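Local coordinates for CBS domain protein/ACT domain protein (Thermotoga maritima, PDB 1VR9) that is of unknown function but carries a CBS domain pair and an ACT domain, and may bind magnesium ions, at residues A[119-122]-A[123-127]; A[83-86]-A[87-91]; A[28-31]-A[32-36]; A[58-62]-A[63-67]. All blocks are in the same frame, centred on the assembly; numbering follows the deposited sequence.

Interaction 1. Residues A[119-122]-A[123-127]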
loop_
_atom_site.group_PDB
_atom_site.type_symbol
_atom_site.label_atom_id
_atom_site.label_comp_id
_atom_site.label_asym_id
_atom_site.label_seq_id
_atom_site.Cartn_x
_atom_site.Cartn_y
_atom_site.Cartn_z
ATOM N N VAL A 119 -3.056 4.087 -4.555
ATOM C CA VAL A 119 -4.478 4.404 -4.778
ATOM C C VAL A 119 -5.228 3.964 -3.525
ATOM O O VAL A 119 -5.230 2.767 -3.174
ATOM C CB VAL A 119 -5.058 3.691 -6.024
ATOM C CG1 VAL A 119 -6.576 4.001 -6.185
ATOM C CG2 VAL A 119 -4.334 4.111 -7.262
ATOM N N SER A 120 -5.849 4.907 -2.840
ATOM C CA SER A 120 -6.700 4.530 -1.694
ATOM C C SER A 120 -7.958 3.823 -2.172
ATOM O O SER A 120 -8.499 4.153 -3.236
ATOM C CB SER A 120 -7.043 5.738 -0.822
ATOM O OG SER A 120 -8.001 6.611 -1.407
ATOM N N LEU A 121 -8.430 2.835 -1.412
ATOM C CA LEU A 121 -9.721 2.219 -1.726
ATOM C C LEU A 121 -10.816 3.292 -1.832
ATOM O O LEU A 121 -11.654 3.248 -2.724
ATOM C CB LEU A 121 -10.084 1.157 -0.685
ATOM C CG LEU A 121 -11.394 0.374 -0.898
ATOM C CD1 LEU A 121 -11.463 -0.270 -2.271
ATOM C CD2 LEU A 121 -11.577 -0.698 0.180
ATOM N N HIS A 122 -10.794 4.274 -0.938
ATOM C CA HIS A 122 -11.778 5.354 -0.987
ATOM C C HIS A 122 -11.744 6.035 -2.344
ATOM O O HIS A 122 -12.773 6.201 -2.990
ATOM C CB HIS A 122 -11.495 6.367 0.122
ATOM C CG HIS A 122 -12.319 7.607 0.038
ATOM N ND1 HIS A 122 -11.897 8.729 -0.641
ATOM C CD2 HIS A 122 -13.536 7.908 0.547
ATOM C CE1 HIS A 122 -12.821 9.672 -0.542
ATOM N NE2 HIS A 122 -13.826 9.205 0.179
ATOM N N ASP A 123 -10.547 6.440 -2.779
ATOM C CA ASP A 123 -10.415 7.166 -4.055
ATOM C C ASP A 123 -10.783 6.290 -5.256
ATOM O O ASP A 123 -11.386 6.768 -6.220
ATOM C CB ASP A 123 -9.004 7.750 -4.197
ATOM C CG ASP A 123 -8.763 8.926 -3.257
ATOM O OD1 ASP A 123 -9.717 9.370 -2.573
ATOM O OD2 ASP A 123 -7.619 9.432 -3.208
ATOM N N PHE A 124 -10.460 5.008 -5.191
ATOM C CA PHE A 124 -10.951 4.069 -6.192
ATOM C C PHE A 124 -12.472 4.043 -6.291
ATOM O O PHE A 124 -13.026 4.038 -7.387
ATOM C CB PHE A 124 -10.425 2.667 -5.914
ATOM C CG PHE A 124 -11.032 1.602 -6.773
ATOM C CD1 PHE A 124 -10.621 1.427 -8.091
ATOM C CD2 PHE A 124 -11.974 0.736 -6.250
ATOM C CE1 PHE A 124 -11.166 0.434 -8.872
ATOM C CE2 PHE A 124 -12.536 -0.258 -7.038
ATOM C CZ PHE A 124 -12.131 -0.399 -8.352
ATOM N N LEU A 125 -13.169 4.005 -5.157
ATOM C CA LEU A 125 -14.620 4.036 -5.183
ATOM C C LEU A 125 -15.154 5.342 -5.764
ATOM O O LEU A 125 -16.148 5.334 -6.468
ATOM C CB LEU A 125 -15.194 3.774 -3.791
ATOM C CG LEU A 125 -14.870 2.357 -3.291
ATOM C CD1 LEU A 125 -15.388 2.205 -1.850
ATOM C CD2 LEU A 125 -15.475 1.255 -4.184
ATOM N N GLU A 126 -14.489 6.452 -5.450
ATOM C CA GLU A 126 -14.836 7.755 -6.015
ATOM C C GLU A 126 -14.689 7.743 -7.537
ATOM O O GLU A 126 -15.504 8.381 -8.246
ATOM C CB GLU A 126 -13.959 8.836 -5.372
ATOM C CG GLU A 126 -14.336 10.278 -5.691
ATOM C CD GLU A 126 -13.619 11.256 -4.767
ATOM O OE1 GLU A 126 -12.587 10.860 -4.171
ATOM O OE2 GLU A 126 -14.078 12.407 -4.643
ATOM N N ALA A 127 -13.672 7.038 -8.043
ATOM C CA ALA A 127 -13.519 6.859 -9.490
ATOM C C ALA A 127 -14.741 6.156 -10.069
ATOM O O ALA A 127 -15.275 6.591 -11.075
ATOM C CB ALA A 127 -12.284 6.090 -9.826
HETATM O O HOH W 1 -5.614 7.571 -3.836
#
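Ser120 closes strand 115-120 and serves as N-cap of helix 121-130: its carbonyl O receives Phe124 N at 2.9 Å with a nearly straight N-H...O angle of 170°, and Leu121 O and His122 O likewise accept from Leu125 N and Glu126 N. The cap is completed by the Ser120 hydroxyl. With chi1 at 74°, OG sits between its own backbone N and carbonyl carbon, facing the incoming turn, and Ser120 OG accepts from Asp123 N at 2.9 Å. Asp123 uses both carboxylate oxygens. Asp123 OD1 accepts from His122 ND1 at 3.0 Å on its anti side; it lies close to the imidazole plane, although ring and carboxylate planes are 60° apart. Asp123 OD2 accepts from a water 2.8 Å away, and that water in turn accepts from Ser120 N. With an alanine at Asp123, the imidazole would probably be freer to turn and the water bound to Ser120 N would lose an acceptor. On the apolar flank, Leu121 CD1 approaches Phe124 CD2 at 4.1 Å. The Phe124 ring continues inward to Phe98, Ala94 and Leu95 of helix 91-100, while Val119 packs on Val108 of the neighbouring strand 105-109.

Interaction 2. Residues A[83-86]-A[87-91]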
loop_
_atom_site.group_PDB
_atom_site.type_symbol
_atom_site.label_atom_id
_atom_site.label_comp_id
_atom_site.label_asym_id
_atom_site.label_seq_id
_atom_site.Cartn_x
_atom_site.Cartn_y
_atom_site.Cartn_z
ATOM N N PHE A 83 0.786 -7.475 -4.728
ATOM C CA PHE A 83 -0.354 -6.553 -4.597
ATOM C C PHE A 83 0.068 -5.142 -5.011
ATOM O O PHE A 83 0.500 -4.334 -4.193
ATOM C CB PHE A 83 -0.910 -6.571 -3.162
ATOM C CG PHE A 83 -2.138 -5.740 -2.965
ATOM C CD1 PHE A 83 -3.360 -6.104 -3.548
ATOM C CD2 PHE A 83 -2.116 -4.611 -2.130
ATOM C CE1 PHE A 83 -4.506 -5.345 -3.340
ATOM C CE2 PHE A 83 -3.239 -3.877 -1.917
ATOM C CZ PHE A 83 -4.454 -4.237 -2.536
ATOM N N PHE A 84 -0.054 -4.864 -6.308
ATOM C CA PHE A 84 0.321 -3.574 -6.860
ATOM C C PHE A 84 -0.344 -3.393 -8.224
ATOM O O PHE A 84 -0.771 -4.359 -8.849
ATOM C CB PHE A 84 1.859 -3.475 -7.040
ATOM C CG PHE A 84 2.422 -4.453 -8.043
ATOM C CD1 PHE A 84 2.410 -4.172 -9.397
ATOM C CD2 PHE A 84 2.924 -5.678 -7.629
ATOM C CE1 PHE A 84 2.896 -5.084 -10.319
ATOM C CE2 PHE A 84 3.413 -6.580 -8.519
ATOM C CZ PHE A 84 3.408 -6.298 -9.876
ATOM N N VAL A 85 -0.388 -2.148 -8.679
ATOM C CA VAL A 85 -0.681 -1.840 -10.086
ATOM C C VAL A 85 0.378 -0.862 -10.619
ATOM O O VAL A 85 1.092 -0.269 -9.839
ATOM C CB VAL A 85 -2.098 -1.262 -10.279
ATOM C CG1 VAL A 85 -3.113 -2.313 -9.963
ATOM C CG2 VAL A 85 -2.332 0.005 -9.451
ATOM N N HIS A 86 0.463 -0.715 -11.940
ATOM C CA HIS A 86 1.428 0.206 -12.555
ATOM C C HIS A 86 0.798 1.584 -12.784
ATOM O O HIS A 86 -0.404 1.706 -12.933
ATOM C CB HIS A 86 1.951 -0.363 -13.886
ATOM C CG HIS A 86 3.003 -1.413 -13.720
ATOM N ND1 HIS A 86 2.708 -2.750 -13.542
ATOM C CD2 HIS A 86 4.354 -1.321 -13.709
ATOM C CE1 HIS A 86 3.835 -3.434 -13.439
ATOM N NE2 HIS A 86 4.847 -2.591 -13.535
ATOM N N GLU A 87 1.629 2.622 -12.830
ATOM C CA GLU A 87 1.141 3.986 -13.081
ATOM C C GLU A 87 0.246 4.109 -14.313
ATOM O O GLU A 87 -0.712 4.887 -14.325
ATOM C CB GLU A 87 2.312 4.932 -13.309
ATOM C CG GLU A 87 3.104 5.290 -12.070
ATOM C CD GLU A 87 4.115 6.397 -12.351
ATOM O OE1 GLU A 87 5.006 6.223 -13.221
ATOM O OE2 GLU A 87 4.020 7.450 -11.693
ATOM N N GLU A 88 0.602 3.390 -15.372
ATOM C CA GLU A 88 -0.073 3.551 -16.665
ATOM C C GLU A 88 -1.238 2.573 -16.889
ATOM O O GLU A 88 -1.821 2.520 -17.984
ATOM C CB GLU A 88 0.959 3.426 -17.780
ATOM C CG GLU A 88 2.052 4.495 -17.726
ATOM C CD GLU A 88 1.553 5.886 -18.095
ATOM O OE1 GLU A 88 0.467 6.007 -18.705
ATOM O OE2 GLU A 88 2.252 6.868 -17.770
ATOM N N ASP A 89 -1.572 1.795 -15.865
ATOM C CA ASP A 89 -2.757 0.933 -15.922
ATOM C C ASP A 89 -4.054 1.747 -15.886
ATOM O O ASP A 89 -4.087 2.919 -15.486
ATOM C CB ASP A 89 -2.780 -0.085 -14.768
ATOM C CG ASP A 89 -1.710 -1.157 -14.901
ATOM O OD1 ASP A 89 -1.164 -1.333 -16.021
ATOM O OD2 ASP A 89 -1.406 -1.812 -13.875
ATOM N N ASN A 90 -5.120 1.090 -16.308
ATOM C CA ASN A 90 -6.456 1.647 -16.209
ATOM C C ASN A 90 -6.972 1.443 -14.802
ATOM O O ASN A 90 -6.723 0.403 -14.175
ATOM C CB ASN A 90 -7.386 0.959 -17.205
ATOM C CG ASN A 90 -6.985 1.199 -18.640
ATOM O OD1 ASN A 90 -6.712 2.334 -19.042
ATOM N ND2 ASN A 90 -6.948 0.125 -19.431
ATOM N N ILE A 91 -7.717 2.423 -14.296
ATOM C CA ILE A 91 -8.280 2.313 -12.959
ATOM C C ILE A 91 -9.194 1.072 -12.844
ATOM O O ILE A 91 -9.266 0.448 -11.792
ATOM C CB ILE A 91 -8.979 3.650 -12.534
ATOM C CG1 ILE A 91 -9.148 3.726 -11.016
ATOM C CG2 ILE A 91 -10.292 3.824 -13.280
ATOM C CD1 ILE A 91 -7.852 3.724 -10.221
HETATM O O HOH W 2 0.081 -3.912 -13.607
#
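His86 and Asp89 carry this contact, the first and last residues of a type I beta turn that leads away from strand 85-86. Asp89 N donates to His86 O at 3.2 Å, closing the turn. The aspartate side chain then reaches back over the same residue: CG lies anti to the carbonyl carbon (chi1 -70°), which brings Asp89 OD2 to 2.9 Å from His86 N. That bond is straight at the hydrogen, 165°, yet the N-H comes from above the carboxylate plane, 59° out of it. Main chain and side chain of Asp89 thus grip the two polar backbone atoms of His86. A water adds a third tie, donating to Asp89 OD2 at 2.6 Å and lying in the imidazole plane 2.9 Å from His86 ND1. The water therefore bridges ring and carboxylate, whose His86 ND1 and Asp89 OD2 are themselves 4.2 Å apart. Beside this polar knot, Val85 CB rests 3.7 Å from Asp89 OD2. Val85 pairs through its backbone with Pro107 and Val109 of strand 105-109, and its side chain packs on His93 and Leu97. The turn accordingly links an outermost strand of the second three-stranded sheet to helix 91-100, with the Asp89 backbone hydrogen-bonded to Val15.

Interaction 3. Residues A[28-31]-A[32-36]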
loop_
_atom_site.group_PDB
_atom_site.type_symbol
_atom_site.label_atom_id
_atom_site.label_comp_id
_atom_site.label_asym_id
_atom_site.label_seq_id
_atom_site.Cartn_x
_atom_site.Cartn_y
_atom_site.Cartn_z
ATOM N N GLU A 28 11.850 -1.428 4.744
ATOM C CA GLU A 28 11.799 -2.860 5.102
ATOM C C GLU A 28 12.411 -3.245 6.461
ATOM O O GLU A 28 12.076 -4.302 7.001
ATOM C CB GLU A 28 12.433 -3.710 3.981
ATOM C CG GLU A 28 13.913 -3.508 3.781
ATOM C CD GLU A 28 14.497 -4.338 2.639
ATOM O OE1 GLU A 28 13.755 -5.159 2.063
ATOM O OE2 GLU A 28 15.684 -4.148 2.325
ATOM N N SER A 29 13.296 -2.403 6.998
ATOM C CA SER A 29 13.987 -2.680 8.261
ATOM C C SER A 29 13.482 -1.800 9.414
ATOM O O SER A 29 14.086 -1.748 10.496
ATOM C CB SER A 29 15.491 -2.508 8.069
ATOM O OG SER A 29 15.866 -1.152 8.127
ATOM N N ALA A 30 12.362 -1.127 9.175
ATOM C CA ALA A 30 11.695 -0.342 10.198
ATOM C C ALA A 30 11.397 -1.240 11.398
ATOM O O ALA A 30 11.126 -2.438 11.238
ATOM C CB ALA A 30 10.407 0.214 9.651
ATOM N N THR A 31 11.395 -0.647 12.590
ATOM C CA THR A 31 10.982 -1.395 13.774
ATOM C C THR A 31 9.460 -1.554 13.803
ATOM O O THR A 31 8.703 -0.772 13.179
ATOM C CB THR A 31 11.421 -0.696 15.088
ATOM O OG1 THR A 31 10.757 0.570 15.207
ATOM C CG2 THR A 31 12.916 -0.500 15.142
ATOM N N VAL A 32 9.008 -2.545 14.561
ATOM C CA VAL A 32 7.584 -2.703 14.845
ATOM C C VAL A 32 6.957 -1.417 15.418
ATOM O O VAL A 32 5.874 -0.999 14.977
ATOM C CB VAL A 32 7.358 -3.928 15.776
ATOM C CG1 VAL A 32 5.975 -3.944 16.347
ATOM C CG2 VAL A 32 7.627 -5.233 14.989
ATOM N N ARG A 33 7.661 -0.758 16.351
ATOM C CA ARG A 33 7.176 0.488 16.952
ATOM C C ARG A 33 6.898 1.531 15.862
ATOM O O ARG A 33 5.863 2.170 15.864
ATOM C CB ARG A 33 8.191 1.030 17.954
ATOM C CG ARG A 33 7.798 2.304 18.665
ATOM C CD ARG A 33 8.926 2.813 19.552
ATOM N NE ARG A 33 9.160 1.947 20.709
ATOM C CZ ARG A 33 10.196 1.116 20.867
ATOM N NH1 ARG A 33 11.148 1.006 19.947
ATOM N NH2 ARG A 33 10.287 0.389 21.969
ATOM N N GLU A 34 7.865 1.719 14.971
ATOM C CA GLU A 34 7.716 2.687 13.871
ATOM C C GLU A 34 6.548 2.382 12.943
ATOM O O GLU A 34 5.821 3.305 12.531
ATOM C CB GLU A 34 8.984 2.727 13.041
ATOM C CG GLU A 34 10.171 3.337 13.760
ATOM C CD GLU A 34 11.414 3.341 12.878
ATOM O OE1 GLU A 34 11.916 2.248 12.505
ATOM O OE2 GLU A 34 11.890 4.454 12.534
ATOM N N CYS A 35 6.364 1.107 12.606
ATOM C CA CYS A 35 5.286 0.699 11.732
ATOM C C CYS A 35 3.932 0.938 12.387
ATOM O O CYS A 35 3.046 1.517 11.785
ATOM C CB CYS A 35 5.427 -0.772 11.385
ATOM S SG CYS A 35 4.402 -1.282 10.060
ATOM N N LEU A 36 3.808 0.562 13.650
ATOM C CA LEU A 36 2.577 0.787 14.391
ATOM C C LEU A 36 2.238 2.281 14.437
ATOM O O LEU A 36 1.081 2.673 14.286
ATOM C CB LEU A 36 2.678 0.193 15.799
ATOM C CG LEU A 36 2.636 -1.342 15.867
ATOM C CD1 LEU A 36 2.899 -1.771 17.313
ATOM C CD2 LEU A 36 1.321 -1.881 15.359
HETATM O O HOH W 3 11.597 2.062 17.263
#
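A capping box starts helix 32-41, with Thr31 at the N-cap and Glu34 three residues on. Each residue's side chain accepts from the other's backbone: Glu34 N donates to Thr31 OG1 at 3.1 Å with an N-H...O angle of 165°, and Thr31 N donates to Glu34 OE1 at 2.9 Å, 166°. The carboxylate receives the latter on its anti lone pair, away from OE2. Glu34 can turn back in this way because its CG stands anti to the carbonyl carbon (chi1 -69°), from where the chain runs on to the cap and crosses the threonine side chain at about a right angle. Glu34 OE1 also lies 3.8 Å from Ala30 CB. Thr31 O accepts from Cys35 N in the carbonyl plane, the first regular helical bond. A water 2.7 Å from Thr31 OG1 accepts from Arg33 NH1, which is also salt-bridged to Asp71. With a valine in place of Thr31, Glu34 N would probably lose its capping acceptor and the water one of its partners. The first turn stands against the chain around Ser72 and Val74, which meets Val32 and Cys35, while Cys35 also packs on Cys47 of strand 46-50.

Interaction 4. Residues A[58-62]-A[63-67]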
loop_
_atom_site.group_PDB
_atom_site.type_symbol
_atom_site.label_atom_id
_atom_site.label_comp_id
_atom_site.label_asym_id
_atom_site.label_seq_id
_atom_site.Cartn_x
_atom_site.Cartn_y
_atom_site.Cartn_z
ATOM N N GLY A 58 6.063 -4.997 -0.366
ATOM C CA GLY A 58 4.805 -5.625 0.058
ATOM C C GLY A 58 4.146 -4.714 1.067
ATOM O O GLY A 58 4.398 -3.501 1.113
ATOM N N VAL A 59 3.281 -5.296 1.874
ATOM C CA VAL A 59 2.551 -4.541 2.862
ATOM C C VAL A 59 2.694 -5.266 4.197
ATOM O O VAL A 59 2.911 -6.480 4.222
ATOM C CB VAL A 59 1.055 -4.391 2.461
ATOM C CG1 VAL A 59 0.912 -3.867 1.031
ATOM C CG2 VAL A 59 0.342 -5.681 2.595
ATOM N N VAL A 60 2.603 -4.519 5.286
ATOM C CA VAL A 60 2.510 -5.088 6.631
ATOM C C VAL A 60 1.088 -4.887 7.139
ATOM O O VAL A 60 0.554 -3.787 7.070
ATOM C CB VAL A 60 3.500 -4.433 7.609
ATOM C CG1 VAL A 60 3.301 -4.936 9.018
ATOM C CG2 VAL A 60 4.903 -4.729 7.159
ATOM N N ASN A 61 0.481 -5.978 7.594
ATOM C CA ASN A 61 -0.862 -5.950 8.215
ATOM C C ASN A 61 -0.703 -5.845 9.742
ATOM O O ASN A 61 0.065 -6.599 10.331
ATOM C CB ASN A 61 -1.624 -7.234 7.857
ATOM C CG ASN A 61 -1.788 -7.421 6.353
ATOM O OD1 ASN A 61 -2.589 -6.737 5.711
ATOM N ND2 ASN A 61 -1.032 -8.345 5.792
ATOM N N LYS A 62 -1.429 -4.920 10.375
ATOM C CA LYS A 62 -1.344 -4.662 11.832
ATOM C C LYS A 62 -1.461 -5.906 12.704
ATOM O O LYS A 62 -0.758 -6.035 13.701
ATOM C CB LYS A 62 -2.424 -3.637 12.256
ATOM C CG LYS A 62 -2.405 -3.246 13.731
ATOM C CD LYS A 62 -3.262 -2.000 13.961
ATOM C CE LYS A 62 -3.354 -1.608 15.427
ATOM N NZ LYS A 62 -4.336 -0.512 15.636
ATOM N N GLU A 63 -2.368 -6.813 12.328
ATOM C CA GLU A 63 -2.636 -8.029 13.102
ATOM C C GLU A 63 -1.386 -8.896 13.236
ATOM O O GLU A 63 -1.201 -9.575 14.251
ATOM C CB GLU A 63 -3.766 -8.849 12.452
ATOM C CG GLU A 63 -3.381 -9.407 11.074
ATOM C CD GLU A 63 -4.454 -10.267 10.412
ATOM O OE1 GLU A 63 -5.472 -10.628 11.056
ATOM O OE2 GLU A 63 -4.258 -10.590 9.215
ATOM N N ASP A 64 -0.534 -8.853 12.213
ATOM C CA ASP A 64 0.718 -9.607 12.199
ATOM C C ASP A 64 1.799 -9.076 13.172
ATOM O O ASP A 64 2.806 -9.749 13.406
ATOM C CB ASP A 64 1.267 -9.670 10.765
ATOM C CG ASP A 64 0.406 -10.531 9.842
ATOM O OD1 ASP A 64 -0.402 -11.347 10.352
ATOM O OD2 ASP A 64 0.543 -10.406 8.607
ATOM N N LEU A 65 1.599 -7.890 13.749
ATOM C CA LEU A 65 2.566 -7.327 14.685
ATOM C C LEU A 65 2.173 -7.442 16.161
ATOM O O LEU A 65 2.918 -6.988 17.029
ATOM C CB LEU A 65 2.839 -5.858 14.328
ATOM C CG LEU A 65 3.178 -5.584 12.851
ATOM C CD1 LEU A 65 3.332 -4.083 12.604
ATOM C CD2 LEU A 65 4.422 -6.351 12.413
ATOM N N LEU A 66 1.018 -8.054 16.447
ATOM C CA LEU A 66 0.447 -8.073 17.796
ATOM C C LEU A 66 1.392 -8.614 18.873
ATOM O O LEU A 66 1.542 -8.003 19.939
ATOM C CB LEU A 66 -0.860 -8.893 17.802
ATOM C CG LEU A 66 -1.654 -8.974 19.110
ATOM C CD1 LEU A 66 -2.208 -7.619 19.504
ATOM C CD2 LEU A 66 -2.775 -10.002 18.987
ATOM N N ASP A 67 2.008 -9.762 18.609
ATOM C CA ASP A 67 2.849 -10.417 19.617
ATOM C C ASP A 67 4.343 -10.258 19.337
ATOM O O ASP A 67 5.138 -11.166 19.618
ATOM C CB ASP A 67 2.466 -11.896 19.723
ATOM C CG ASP A 67 1.028 -12.103 20.217
ATOM O OD1 ASP A 67 0.534 -11.305 21.052
ATOM O OD2 ASP A 67 0.386 -13.085 19.778
HETATM O O HOH W 4 2.038 -8.438 7.480
#
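Backbone hydrogen bonds turn the chain where Asn61 ends strand 56-61 and a short 3-10 segment follows. Asp64 N donates to Asn61 O and Leu65 N to Lys62 O, both at 3.0 Å and both spanning three residues, the spacing that defines a 3-10 turn. The two differ in straightness: the N-H...O angle is 139° at Asp64 but 160° at Leu65. In each case the donor stands well above the plane of the accepting carbonyl.

Water supplies the second kind of link. One molecule accepts from Asn61 N at 2.9 Å and donates to Asp64 OD2 at 2.7 Å, so the carboxylate reaches the strand's last amide indirectly. The side chains of Asn61 and Asp64 run alongside each other in the same direction, and Asp64 CB comes within 3.3 Å of Asn61 O.

Apolar contact forms the third kind. Val60 CG1, anti to its backbone nitrogen (chi1 175°), is directed at the forked end of Leu65, 3.7 Å from CD1 and 3.8 Å from CD2. The two side chains meet at about a right angle, and both also touch Cys35 of helix 32-41.

The chemistry is thus divided: buried methyl groups of Val60 and Leu65 anchor the turn to the domain interior, whereas the two backbone bonds, to Asn61 O and Lys62 O, together with the water between Asn61 N and Asp64 OD2, set its backbone course.

How the interactions relate
Along the chain the order is interaction 3, 4, 2, 1, and the contacts fall into two pairs, one in each CBS domain. Interactions 3 and 4 have centres 10 Å apart and touch where Cys35 SG meets Leu65 CD1 at 3.9 Å, joining helix 32-41 to the 3-10 turn that follows strand 56-61. Interactions 1 and 2, with centres 13 Å apart, reach the same sheet and meet through Ile91, where Ile91 O lies 3.5 Å from Phe124 CE1. The pairs occupy opposite sides of the chain's centre; centres of interactions 1 and 3 are 26 Å apart. Each pair thus ties local turns and helix starts into its own half of the tandem CBS arrangement.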